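Local atomic coordinates of cellulosomal scaffoldin adaptor protein B (Acetivibrio cellulolyticus, PDB entry 3FNK), a protein that serves as an adaptor scaffoldin of the cellulosome, here represented by its second type II cohesin, a beta-barrel module that binds dockerins. Residues A[10-15]-A[162-167]; A[32-37]-A[115-120]; A[46-51]-A[89-94]. All blocks are in the same frame, centred on the assembly; numbering follows the deposited sequence.

Interaction 1 (A[10-15]-A[162-167]); sequences SYITMG and SGYFVI
With chi1 of 59°, Tyr-11 tucks CG between its own backbone N and carbonyl carbon, while Ile-167 holds CG1 beside its N and runs on extended to CD1. These settings lay the methyl over one face of the phenol ring, 4.0 Å from Ile-167 CD1 to the Tyr-11 centroid and 28° off the normal, a CH-pi contact. On the other face of the sheet Ile-12 CG2 sits 3.9 Å from Val-166 CG2 and 3.7 Å from Tyr-164 CE1, all three side chains pointing the same way. The backbones pair as parallel strands, their axes 12° apart. Ile-12 gives its N-H to Phe-165 O at 2.9 Å and takes the N-H of Ile-167 on its carbonyl O at 3.0 Å, both donors nearly in line with the C=O; Phe-165 N to Ser-10 O (3.0 Å) is the more bent at the acceptor. Thr-13 OG1 approaches Ile-167 O so closely, at 2.5 Å, that the geometry of this bond is doubtful. This parallel pairing of a first and a last strand closes the cohesin barrel. Strand 11-16 has strand 26-34 as its antiparallel neighbour, and Ile-12, Tyr-164 and Val-166 pack on strand 150-154 of the second sheet.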
ATOM      1  N   SER A  10       4.827   2.805 -15.686  1.00 24.71           N
ATOM      2  CA  SER A  10       5.088   3.013 -14.256  1.00 23.72           C
ATOM      3  C   SER A  10       3.772   3.007 -13.509  1.00 23.09           C
ATOM      4  O   SER A  10       2.801   3.654 -13.937  1.00 22.98           O
ATOM      5  CB  SER A  10       5.803   4.342 -14.042  1.00 22.76           C
ATOM      6  OG  SER A  10       7.053   4.290 -14.680  1.00 22.51           O
ATOM      7  N   TYR A  11       3.717   2.281 -12.394  1.00 23.56           N
ATOM      8  CA  TYR A  11       2.496   2.322 -11.581  1.00 23.35           C
ATOM      9  C   TYR A  11       2.731   2.019 -10.104  1.00 23.04           C
ATOM     10  O   TYR A  11       3.829   1.633  -9.685  1.00 21.89           O
ATOM     11  CB  TYR A  11       1.471   1.331 -12.113  1.00 24.15           C
ATOM     12  CG  TYR A  11       1.957  -0.080 -12.139  1.00 24.09           C
ATOM     13  CD1 TYR A  11       1.945  -0.853 -10.991  1.00 26.80           C
ATOM     14  CD2 TYR A  11       2.378  -0.678 -13.335  1.00 26.92           C
ATOM     15  CE1 TYR A  11       2.380  -2.172 -11.023  1.00 26.32           C
ATOM     16  CE2 TYR A  11       2.808  -1.993 -13.379  1.00 24.99           C
ATOM     17  CZ  TYR A  11       2.803  -2.734 -12.214  1.00 26.56           C
ATOM     18  OH  TYR A  11       3.234  -4.051 -12.216  1.00 23.89           O
ATOM     19  N   ILE A  12       1.668   2.207  -9.352  1.00 22.91           N
ATOM     20  CA  ILE A  12       1.519   1.633  -8.040  1.00 23.95           C
ATOM     21  C   ILE A  12       0.221   0.865  -8.018  1.00 24.93           C
ATOM     22  O   ILE A  12      -0.810   1.329  -8.525  1.00 25.93           O
ATOM     23  CB  ILE A  12       1.580   2.716  -6.892  1.00 23.09           C
ATOM     24  CG1 ILE A  12       1.465   2.041  -5.513  1.00 22.56           C
ATOM     25  CG2 ILE A  12       0.559   3.824  -7.112  1.00 22.76           C
ATOM     26  CD1 ILE A  12       1.757   3.006  -4.290  1.00 23.10           C
ATOM     27  N   THR A  13       0.249  -0.316  -7.422  1.00 26.17           N
ATOM     28  CA  THR A  13      -0.985  -1.043  -7.338  1.00 28.22           C
ATOM     29  C   THR A  13      -1.114  -1.825  -6.027  1.00 29.56           C
ATOM     30  O   THR A  13      -0.188  -1.839  -5.200  1.00 28.80           O
ATOM     31  CB  THR A  13      -1.149  -1.971  -8.595  1.00 27.34           C
ATOM     32  OG1 THR A  13      -2.540  -2.282  -8.775  1.00 28.41           O
ATOM     33  CG2 THR A  13      -0.355  -3.217  -8.437  1.00 27.41           C
ATOM     34  N   MET A  14      -2.283  -2.447  -5.846  1.00 30.98           N
ATOM     35  CA  MET A  14      -2.488  -3.505  -4.831  1.00 32.47           C
ATOM     36  C   MET A  14      -2.820  -4.847  -5.504  1.00 33.59           C
ATOM     37  O   MET A  14      -3.741  -4.889  -6.324  1.00 34.06           O
ATOM     38  CB  MET A  14      -3.633  -3.087  -3.906  1.00 31.78           C
ATOM     39  CG  MET A  14      -3.722  -3.877  -2.615  1.00 32.89           C
ATOM     40  SD  MET A  14      -5.135  -3.306  -1.670  1.00 39.49           S
ATOM     41  CE  MET A  14      -4.685  -1.582  -1.398  1.00 34.56           C
ATOM     42  N   GLY A  15      -2.092  -5.916  -5.166  1.00 34.62           N
ATOM     43  CA  GLY A  15      -2.466  -7.290  -5.564  1.00 36.54           C
ATOM     44  C   GLY A  15      -2.951  -8.152  -4.384  1.00 37.73           C
ATOM     45  O   GLY A  15      -2.484  -7.959  -3.244  1.00 38.33           O
ATOM     46  N   SER A 162       3.777  13.328 -11.255  1.00 28.24           N
ATOM     47  CA  SER A 162       3.035  12.721 -12.372  1.00 27.99           C
ATOM     48  C   SER A 162       3.865  11.597 -12.977  1.00 27.48           C
ATOM     49  O   SER A 162       4.968  11.292 -12.516  1.00 26.51           O
ATOM     50  CB  SER A 162       2.788  13.768 -13.463  1.00 27.91           C
ATOM     51  OG  SER A 162       4.010  14.029 -14.117  1.00 28.67           O
ATOM     52  N   GLY A 163       3.340  10.983 -14.026  1.00 26.23           N
ATOM     53  CA  GLY A 163       4.104   9.946 -14.700  1.00 24.52           C
ATOM     54  C   GLY A 163       3.857   8.519 -14.281  1.00 22.90           C
ATOM     55  O   GLY A 163       4.504   7.604 -14.792  1.00 21.64           O
ATOM     56  N   TYR A 164       2.955   8.291 -13.336  1.00 21.67           N
ATOM     57  CA  TYR A 164       2.630   6.908 -13.021  1.00 21.33           C
ATOM     58  C   TYR A 164       1.115   6.729 -12.889  1.00 20.94           C
ATOM     59  O   TYR A 164       0.415   7.693 -12.623  1.00 21.34           O
ATOM     60  CB  TYR A 164       3.375   6.402 -11.763  1.00 22.23           C
ATOM     61  CG  TYR A 164       2.935   7.081 -10.452  1.00 23.87           C
ATOM     62  CD1 TYR A 164       1.887   6.539  -9.684  1.00 24.37           C
ATOM     63  CD2 TYR A 164       3.534   8.276 -10.014  1.00 24.08           C
ATOM     64  CE1 TYR A 164       1.468   7.158  -8.491  1.00 25.52           C
ATOM     65  CE2 TYR A 164       3.123   8.906  -8.802  1.00 22.34           C
ATOM     66  CZ  TYR A 164       2.095   8.337  -8.061  1.00 23.41           C
ATOM     67  OH  TYR A 164       1.666   8.911  -6.878  1.00 24.61           O
ATOM     68  N   PHE A 165       0.661   5.486 -13.019  1.00 20.09           N
ATOM     69  CA  PHE A 165      -0.738   5.103 -12.887  1.00 21.58           C
ATOM     70  C   PHE A 165      -1.010   4.513 -11.525  1.00 22.10           C
ATOM     71  O   PHE A 165      -0.172   3.826 -10.979  1.00 22.29           O
ATOM     72  CB  PHE A 165      -1.094   4.045 -13.953  1.00 19.68           C
ATOM     73  CG  PHE A 165      -1.020   4.586 -15.371  1.00 19.83           C
ATOM     74  CD1 PHE A 165       0.176   4.524 -16.087  1.00 17.84           C
ATOM     75  CD2 PHE A 165      -2.148   5.180 -15.970  1.00 20.33           C
ATOM     76  CE1 PHE A 165       0.255   5.050 -17.408  1.00 19.94           C
ATOM     77  CE2 PHE A 165      -2.091   5.716 -17.282  1.00 19.34           C
ATOM     78  CZ  PHE A 165      -0.886   5.629 -18.006  1.00 18.60           C
ATOM     79  N   VAL A 166      -2.187   4.778 -10.984  1.00 22.86           N
ATOM     80  CA  VAL A 166      -2.659   4.086  -9.767  1.00 23.67           C
ATOM     81  C   VAL A 166      -3.647   3.019 -10.241  1.00 24.88           C
ATOM     82  O   VAL A 166      -4.702   3.377 -10.728  1.00 26.18           O
ATOM     83  CB  VAL A 166      -3.356   5.103  -8.814  1.00 23.16           C
ATOM     84  CG1 VAL A 166      -4.036   4.407  -7.661  1.00 23.85           C
ATOM     85  CG2 VAL A 166      -2.325   6.189  -8.310  1.00 22.16           C
ATOM     86  N   ILE A 167      -3.299   1.736 -10.145  1.00 26.03           N
ATOM     87  CA  ILE A 167      -4.138   0.683 -10.700  1.00 27.22           C
ATOM     88  C   ILE A 167      -4.920   0.086  -9.535  1.00 28.14           C
ATOM     89  O   ILE A 167      -4.332  -0.511  -8.657  1.00 27.76           O
ATOM     90  CB  ILE A 167      -3.310  -0.403 -11.427  1.00 26.43           C
ATOM     91  CG1 ILE A 167      -2.502   0.230 -12.576  1.00 28.34           C
ATOM     92  CG2 ILE A 167      -4.219  -1.553 -11.946  1.00 27.12           C
ATOM     93  CD1 ILE A 167      -1.405  -0.672 -13.237  1.00 26.12           C
TER

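Interaction 2 (A[32-37]-A[115-120]); sequences KINKIT and EETGTL
Ile-33 and Gly-118 form a hydrogen-bonded antiparallel pair in the cohesin beta barrel, where strand 26-34 meets the start of strand 118-127. Two bonds close the ring: Ile-33 N to Gly-118 O at 2.8 Å and Gly-118 N to Ile-33 O at 3.0 Å. The next pair, Lys-32 with Thr-119, is non-hydrogen-bonded, its CA atoms 4.0 Å apart. The tight part is apolar: the buried side chains of Ile-33 and Leu-120 cross at about a right angle, Ile-33 CG2 lying 3.8 Å from Leu-120 CD1, and Phe-39 of strand 39-47 packs on both. Ile-33 CG1 is held between its own N and carbonyl carbon (chi1 51°), which carries CD1 over the backbone to Glu-116 O.

The solvent side holds the exposed Lys-35, Thr-37 and Thr-117, while Ile-36 among them is buried. Regular strand pairing ends at Lys-35, whose phi and psi are both positive, but the backbone stays bonded to 116-117. Glu-116 runs extended alongside Thr-37, and its OE2 goes on to bond Asn-38 N. Ile-36 N reaches Glu-116 O at 2.9 Å with a nearly straight 171° bond, and the hydroxyl Thr-117 OG1 accepts the N-H of Lys-35, 2.9 Å from Lys-35 N.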
ATOM      1  N   LYS A  32       2.458  -2.413  -4.145  1.00 26.08           N
ATOM      2  CA  LYS A  32       3.671  -2.661  -4.901  1.00 24.66           C
ATOM      3  C   LYS A  32       3.790  -1.683  -6.080  1.00 23.45           C
ATOM      4  O   LYS A  32       2.788  -1.136  -6.564  1.00 23.71           O
ATOM      5  CB  LYS A  32       3.661  -4.106  -5.408  1.00 24.88           C
ATOM      6  CG  LYS A  32       2.430  -4.431  -6.288  1.00 26.53           C
ATOM      7  CD  LYS A  32       2.391  -5.950  -6.512  1.00 28.23           C
ATOM      8  CE  LYS A  32       1.181  -6.397  -7.298  1.00 28.74           C
ATOM      9  NZ  LYS A  32       1.372  -7.883  -7.538  1.00 31.89           N
ATOM     10  N   ILE A  33       5.010  -1.468  -6.544  1.00 22.66           N
ATOM     11  CA  ILE A  33       5.242  -0.444  -7.532  1.00 22.61           C
ATOM     12  C   ILE A  33       6.062  -1.005  -8.671  1.00 23.48           C
ATOM     13  O   ILE A  33       6.732  -2.027  -8.539  1.00 21.84           O
ATOM     14  CB  ILE A  33       5.981   0.789  -6.977  1.00 22.91           C
ATOM     15  CG1 ILE A  33       7.259   0.383  -6.205  1.00 22.76           C
ATOM     16  CG2 ILE A  33       5.070   1.605  -6.108  1.00 23.12           C
ATOM     17  CD1 ILE A  33       8.325   1.575  -6.037  1.00 19.97           C
ATOM     18  N   ASN A  34       5.994  -0.287  -9.789  1.00 23.90           N
ATOM     19  CA  ASN A  34       6.698  -0.656 -10.986  1.00 24.08           C
ATOM     20  C   ASN A  34       7.283   0.586 -11.584  1.00 23.77           C
ATOM     21  O   ASN A  34       6.562   1.560 -11.884  1.00 24.81           O
ATOM     22  CB  ASN A  34       5.760  -1.370 -11.993  1.00 23.29           C
ATOM     23  CG  ASN A  34       6.523  -1.938 -13.193  1.00 25.45           C
ATOM     24  OD1 ASN A  34       7.460  -2.710 -13.021  1.00 24.76           O
ATOM     25  ND2 ASN A  34       6.179  -1.482 -14.401  1.00 25.70           N
ATOM     26  N   LYS A  35       8.604   0.544 -11.716  1.00 23.69           N
ATOM     27  CA  LYS A  35       9.409   1.554 -12.398  1.00 23.62           C
ATOM     28  C   LYS A  35       9.163   2.998 -11.945  1.00 22.84           C
ATOM     29  O   LYS A  35       8.870   3.897 -12.751  1.00 22.01           O
ATOM     30  CB  LYS A  35       9.309   1.396 -13.917  1.00 24.06           C
ATOM     31  CG  LYS A  35       9.917   0.098 -14.404  1.00 26.77           C
ATOM     32  CD  LYS A  35      10.282   0.192 -15.902  1.00 33.40           C
ATOM     33  CE  LYS A  35       9.077   0.061 -16.746  1.00 36.10           C
ATOM     34  NZ  LYS A  35       9.331   0.118 -18.253  1.00 40.08           N
ATOM     35  N   ILE A  36       9.304   3.205 -10.640  1.00 22.61           N
ATOM     36  CA  ILE A  36       9.221   4.536 -10.069  1.00 22.48           C
ATOM     37  C   ILE A  36      10.658   5.038  -9.911  1.00 23.40           C
ATOM     38  O   ILE A  36      11.444   4.468  -9.143  1.00 25.09           O
ATOM     39  CB  ILE A  36       8.450   4.539  -8.719  1.00 21.38           C
ATOM     40  CG1 ILE A  36       7.053   3.897  -8.864  1.00 20.91           C
ATOM     41  CG2 ILE A  36       8.344   5.976  -8.138  1.00 22.67           C
ATOM     42  CD1 ILE A  36       6.065   4.574  -9.832  1.00 17.92           C
ATOM     43  N   THR A  37      10.999   6.101 -10.635  1.00 24.06           N
ATOM     44  CA  THR A  37      12.375   6.592 -10.743  1.00 24.62           C
ATOM     45  C   THR A  37      12.905   7.104  -9.391  1.00 24.24           C
ATOM     46  O   THR A  37      12.313   8.014  -8.795  1.00 23.44           O
ATOM     47  CB  THR A  37      12.426   7.736 -11.780  1.00 25.67           C
ATOM     48  OG1 THR A  37      11.985   7.218 -13.045  1.00 27.79           O
ATOM     49  CG2 THR A  37      13.841   8.263 -11.948  1.00 25.88           C
ATOM     50  N   GLU A 115      15.807   1.759  -5.586  1.00 27.42           N
ATOM     51  CA  GLU A 115      14.805   0.734  -5.547  1.00 27.84           C
ATOM     52  C   GLU A 115      13.581   1.238  -6.306  1.00 28.24           C
ATOM     53  O   GLU A 115      12.889   2.138  -5.809  1.00 30.29           O
ATOM     54  CB  GLU A 115      14.431   0.439  -4.086  1.00 27.31           C
ATOM     55  CG  GLU A 115      15.619   0.099  -3.204  1.00 28.55           C
ATOM     56  CD  GLU A 115      15.246  -0.083  -1.701  1.00 27.80           C
ATOM     57  OE1 GLU A 115      16.167  -0.277  -0.907  1.00 31.27           O
ATOM     58  OE2 GLU A 115      14.070  -0.003  -1.302  1.00 29.22           O
ATOM     59  N   GLU A 116      13.296   0.672  -7.481  1.00 26.31           N
ATOM     60  CA  GLU A 116      12.285   1.266  -8.380  1.00 25.58           C
ATOM     61  C   GLU A 116      11.078   0.363  -8.635  1.00 25.24           C
ATOM     62  O   GLU A 116      10.007   0.823  -9.059  1.00 24.02           O
ATOM     63  CB  GLU A 116      12.945   1.787  -9.678  1.00 26.72           C
ATOM     64  CG  GLU A 116      14.162   2.763  -9.426  1.00 25.68           C
ATOM     65  CD  GLU A 116      14.724   3.397 -10.694  1.00 29.66           C
ATOM     66  OE1 GLU A 116      14.772   2.685 -11.724  1.00 31.69           O
ATOM     67  OE2 GLU A 116      15.121   4.591 -10.672  1.00 26.01           O
ATOM     68  N   THR A 117      11.249  -0.920  -8.332  1.00 25.31           N
ATOM     69  CA  THR A 117      10.216  -1.911  -8.598  1.00 26.24           C
ATOM     70  C   THR A 117      10.186  -2.941  -7.484  1.00 26.09           C
ATOM     71  O   THR A 117      11.205  -3.503  -7.155  1.00 26.50           O
ATOM     72  CB  THR A 117      10.463  -2.611  -9.961  1.00 26.02           C
ATOM     73  OG1 THR A 117      10.435  -1.621 -10.999  1.00 26.57           O
ATOM     74  CG2 THR A 117       9.353  -3.671 -10.231  1.00 26.06           C
ATOM     75  N   GLY A 118       9.011  -3.175  -6.907  1.00 26.31           N
ATOM     76  CA  GLY A 118       8.874  -4.160  -5.874  1.00 25.85           C
ATOM     77  C   GLY A 118       7.727  -3.891  -4.921  1.00 25.79           C
ATOM     78  O   GLY A 118       6.953  -2.933  -5.072  1.00 24.39           O
ATOM     79  N   THR A 119       7.629  -4.740  -3.914  1.00 25.54           N
ATOM     80  CA  THR A 119       6.532  -4.596  -2.964  1.00 26.11           C
ATOM     81  C   THR A 119       6.919  -3.613  -1.829  1.00 25.97           C
ATOM     82  O   THR A 119       8.089  -3.530  -1.429  1.00 24.22           O
ATOM     83  CB  THR A 119       6.144  -5.949  -2.374  1.00 26.23           C
ATOM     84  OG1 THR A 119       7.285  -6.472  -1.706  1.00 28.50           O
ATOM     85  CG2 THR A 119       5.721  -6.914  -3.502  1.00 26.48           C
ATOM     86  N   LEU A 120       5.898  -2.921  -1.320  1.00 25.65           N
ATOM     87  CA  LEU A 120       6.041  -1.841  -0.348  1.00 25.84           C
ATOM     88  C   LEU A 120       5.482  -2.167   1.022  1.00 26.38           C
ATOM     89  O   LEU A 120       5.979  -1.675   2.027  1.00 25.94           O
ATOM     90  CB  LEU A 120       5.339  -0.559  -0.858  1.00 25.10           C
ATOM     91  CG  LEU A 120       5.831   0.071  -2.171  1.00 22.63           C
ATOM     92  CD1 LEU A 120       5.187   1.425  -2.314  1.00 21.42           C
ATOM     93  CD2 LEU A 120       7.349   0.204  -2.201  1.00 24.00           C
TER

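Interaction 3 (A[46-51]-A[89-94]); sequences IKYDPT and HKISEG
Tyr-48 lays one face of its ring against the backbone of Gly-94, whose CA stands 3.5 Å from the Tyr-48 ring centroid and 20° off the normal, a CH-pi contact displaced toward the rim. The ring gets there because CG of Tyr-48 lies between the backbone N and the carbonyl carbon (chi1 64°), which turns the ring against the 91-94 turn. The same glycine is held by the main chain: Tyr-48 N donates to Gly-94 O at 2.8 Å, with the donor in the carbonyl plane and an N-H...O angle of 162°. Gly-94 CA in turn points a hydrogen at Tyr-48 O, 3.3 Å away. Backbone and ring of one residue thus enclose Gly-94, whose positive phi suits a residue without a side chain.

At the far end of the ring, Tyr-48 OH meets the branched end of Ile-91, 3.6 Å from Ile-91 CD1, the two side chains meeting at a slant. Pro-50 flanks the glycine: its CG approaches Gly-94 N at 3.7 Å and its CB approaches Ile-91 O, so the pyrrolidine abuts the turn at 91-94. Lys-47 comes from another direction. Bent at chi2 and chi4, its chain curls over the carbonyl of Gly-94 and delivers NZ to Glu-93 O at 2.9 Å, in the carbonyl plane.

This is packing of a loop against a strand end. Residues 89-94 link strand 83-87 to strand 95-102, and the latter pairs antiparallel with strand 39-47, the strand that Lys-47 ends. Across to the other sheet, the Tyr-48 ring meets Phe-125 of strand 118-127, and both Tyr-48 and Ile-91 touch Ala-55 of strand 53-56.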
ATOM      1  N   ILE A  46      -6.116   4.129   1.908  1.00 29.68           N
ATOM      2  CA  ILE A  46      -6.814   2.946   1.453  1.00 31.81           C
ATOM      3  C   ILE A  46      -8.227   2.960   2.042  1.00 34.01           C
ATOM      4  O   ILE A  46      -8.412   3.247   3.250  1.00 34.21           O
ATOM      5  CB  ILE A  46      -6.022   1.683   1.847  1.00 31.93           C
ATOM      6  CG1 ILE A  46      -4.694   1.660   1.111  1.00 31.49           C
ATOM      7  CG2 ILE A  46      -6.799   0.406   1.537  1.00 32.88           C
ATOM      8  CD1 ILE A  46      -3.793   0.554   1.541  1.00 31.44           C
ATOM      9  N   LYS A  47      -9.221   2.693   1.188  1.00 34.63           N
ATOM     10  CA  LYS A  47     -10.617   2.672   1.604  1.00 35.89           C
ATOM     11  C   LYS A  47     -11.163   1.263   1.469  1.00 36.90           C
ATOM     12  O   LYS A  47     -10.941   0.600   0.452  1.00 35.78           O
ATOM     13  CB  LYS A  47     -11.421   3.660   0.765  1.00 36.59           C
ATOM     14  CG  LYS A  47     -12.866   3.866   1.243  1.00 38.75           C
ATOM     15  CD  LYS A  47     -12.986   4.850   2.398  1.00 39.67           C
ATOM     16  CE  LYS A  47     -14.363   4.735   3.089  1.00 40.55           C
ATOM     17  NZ  LYS A  47     -14.671   3.333   3.526  1.00 41.06           N
ATOM     18  N   TYR A  48     -11.826   0.779   2.516  1.00 37.98           N
ATOM     19  CA  TYR A  48     -12.459  -0.547   2.472  1.00 39.57           C
ATOM     20  C   TYR A  48     -13.765  -0.530   3.253  1.00 40.44           C
ATOM     21  O   TYR A  48     -14.070   0.461   3.956  1.00 40.52           O
ATOM     22  CB  TYR A  48     -11.530  -1.618   3.024  1.00 39.71           C
ATOM     23  CG  TYR A  48     -11.194  -1.421   4.507  1.00 42.14           C
ATOM     24  CD1 TYR A  48     -11.789  -2.232   5.506  1.00 42.10           C
ATOM     25  CD2 TYR A  48     -10.299  -0.420   4.917  1.00 40.29           C
ATOM     26  CE1 TYR A  48     -11.488  -2.045   6.873  1.00 40.27           C
ATOM     27  CE2 TYR A  48      -9.996  -0.229   6.269  1.00 39.87           C
ATOM     28  CZ  TYR A  48     -10.582  -1.043   7.243  1.00 40.19           C
ATOM     29  OH  TYR A  48     -10.265  -0.833   8.573  1.00 34.72           O
ATOM     30  N   ASP A  49     -14.544  -1.604   3.106  1.00 41.07           N
ATOM     31  CA  ASP A  49     -15.848  -1.702   3.762  1.00 41.91           C
ATOM     32  C   ASP A  49     -15.662  -2.428   5.085  1.00 41.58           C
ATOM     33  O   ASP A  49     -15.523  -3.661   5.097  1.00 41.38           O
ATOM     34  CB  ASP A  49     -16.882  -2.441   2.890  1.00 42.52           C
ATOM     35  CG  ASP A  49     -18.335  -2.252   3.395  1.00 43.71           C
ATOM     36  OD1 ASP A  49     -18.572  -1.906   4.590  1.00 43.08           O
ATOM     37  OD2 ASP A  49     -19.251  -2.449   2.567  1.00 44.64           O
ATOM     38  N   PRO A  50     -15.647  -1.659   6.199  1.00 42.09           N
ATOM     39  CA  PRO A  50     -15.343  -2.232   7.507  1.00 42.58           C
ATOM     40  C   PRO A  50     -16.443  -3.220   7.947  1.00 43.62           C
ATOM     41  O   PRO A  50     -16.120  -4.222   8.612  1.00 43.97           O
ATOM     42  CB  PRO A  50     -15.306  -1.014   8.430  1.00 41.90           C
ATOM     43  CG  PRO A  50     -16.170  -0.018   7.796  1.00 42.52           C
ATOM     44  CD  PRO A  50     -16.128  -0.266   6.302  1.00 41.61           C
ATOM     45  N   THR A  51     -17.706  -2.947   7.564  1.00 43.68           N
ATOM     46  CA  THR A  51     -18.843  -3.865   7.850  1.00 43.67           C
ATOM     47  C   THR A  51     -18.633  -5.218   7.159  1.00 43.62           C
ATOM     48  O   THR A  51     -19.168  -6.232   7.605  1.00 44.13           O
ATOM     49  CB  THR A  51     -20.253  -3.264   7.471  1.00 43.67           C
ATOM     50  OG1 THR A  51     -20.476  -3.324   6.054  1.00 44.43           O
ATOM     51  CG2 THR A  51     -20.419  -1.809   7.927  1.00 43.83           C
ATOM     52  N   HIS A  89      -4.822   5.342  11.040  1.00 29.20           N
ATOM     53  CA  HIS A  89      -6.057   4.790  10.471  1.00 31.58           C
ATOM     54  C   HIS A  89      -7.335   5.316  11.107  1.00 33.42           C
ATOM     55  O   HIS A  89      -7.309   5.997  12.147  1.00 33.09           O
ATOM     56  CB  HIS A  89      -6.000   3.277  10.583  1.00 30.66           C
ATOM     57  CG  HIS A  89      -4.663   2.712  10.215  1.00 30.76           C
ATOM     58  ND1 HIS A  89      -3.953   3.152   9.114  1.00 27.94           N
ATOM     59  CD2 HIS A  89      -3.903   1.751  10.798  1.00 30.02           C
ATOM     60  CE1 HIS A  89      -2.820   2.475   9.034  1.00 27.65           C
ATOM     61  NE2 HIS A  89      -2.764   1.621  10.038  1.00 26.23           N
ATOM     62  N   LYS A  90      -8.450   5.006  10.456  1.00 35.07           N
ATOM     63  CA  LYS A  90      -9.777   5.283  10.984  1.00 36.69           C
ATOM     64  C   LYS A  90     -10.589   4.034  10.697  1.00 37.42           C
ATOM     65  O   LYS A  90     -11.398   4.002   9.755  1.00 37.16           O
ATOM     66  CB  LYS A  90     -10.371   6.501  10.277  1.00 37.54           C
ATOM     67  CG  LYS A  90     -10.523   7.736  11.109  1.00 40.64           C
ATOM     68  CD  LYS A  90     -11.890   7.711  11.769  1.00 43.86           C
ATOM     69  CE  LYS A  90     -12.488   9.101  11.830  1.00 47.19           C
ATOM     70  NZ  LYS A  90     -13.777   9.057  12.602  1.00 49.01           N
ATOM     71  N   ILE A  91     -10.342   3.002  11.491  1.00 37.45           N
ATOM     72  CA  ILE A  91     -10.809   1.644  11.221  1.00 39.66           C
ATOM     73  C   ILE A  91     -12.336   1.538  11.162  1.00 40.23           C
ATOM     74  O   ILE A  91     -12.882   0.689  10.462  1.00 41.28           O
ATOM     75  CB  ILE A  91     -10.248   0.681  12.286  1.00 38.99           C
ATOM     76  CG1 ILE A  91      -8.738   0.608  12.155  1.00 40.47           C
ATOM     77  CG2 ILE A  91     -10.840  -0.697  12.158  1.00 41.02           C
ATOM     78  CD1 ILE A  91      -8.235  -0.629  11.481  1.00 41.75           C
ATOM     79  N   SER A  92     -13.009   2.421  11.882  1.00 41.37           N
ATOM     80  CA  SER A  92     -14.447   2.379  11.983  1.00 42.37           C
ATOM     81  C   SER A  92     -15.062   2.976  10.731  1.00 42.80           C
ATOM     82  O   SER A  92     -16.204   2.670  10.411  1.00 43.27           O
ATOM     83  CB  SER A  92     -14.932   3.136  13.219  1.00 41.95           C
ATOM     84  OG  SER A  92     -14.719   4.534  13.076  1.00 43.90           O
ATOM     85  N   GLU A  93     -14.313   3.837  10.041  1.00 42.37           N
ATOM     86  CA  GLU A  93     -14.702   4.304   8.717  1.00 41.78           C
ATOM     87  C   GLU A  93     -14.148   3.442   7.559  1.00 41.03           C
ATOM     88  O   GLU A  93     -14.439   3.704   6.398  1.00 41.83           O
ATOM     89  CB  GLU A  93     -14.289   5.747   8.514  1.00 41.94           C
ATOM     90  CG  GLU A  93     -14.976   6.741   9.396  1.00 44.66           C
ATOM     91  CD  GLU A  93     -14.618   8.156   8.996  1.00 51.56           C
ATOM     92  OE1 GLU A  93     -13.430   8.421   8.712  1.00 53.59           O
ATOM     93  OE2 GLU A  93     -15.525   9.022   8.943  1.00 56.06           O
ATOM     94  N   GLY A  94     -13.365   2.413   7.846  1.00 39.75           N
ATOM     95  CA  GLY A  94     -12.711   1.676   6.764  1.00 37.56           C
ATOM     96  C   GLY A  94     -11.583   2.456   6.059  1.00 36.43           C
ATOM     97  O   GLY A  94     -11.433   2.365   4.844  1.00 36.09           O
TER

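How the interactions relate
From the N terminus, residues 10-15 open the widest loop, which interaction 1 closes only at 162-167, joining the first strand to the last. Inside it, 32-37 opens the loop that interaction 2 closes at 115-120, and within that one 46-51 and 89-94 bound interaction 3; the three nest without crossing. Interactions 1 and 2 share a sheet through the adjacent strands 11-16 and 26-34, with Thr-13 N lying 2.8 Å from Lys-32 O. Interaction 3 lies at the end of a strand of the second sheet, against the loop before strand 95-102, its centre about 26 Å from that of interaction 2, yet Met-14 CE of interaction 1 packs 3.7 Å from Ile-46 CD1, between the sheets.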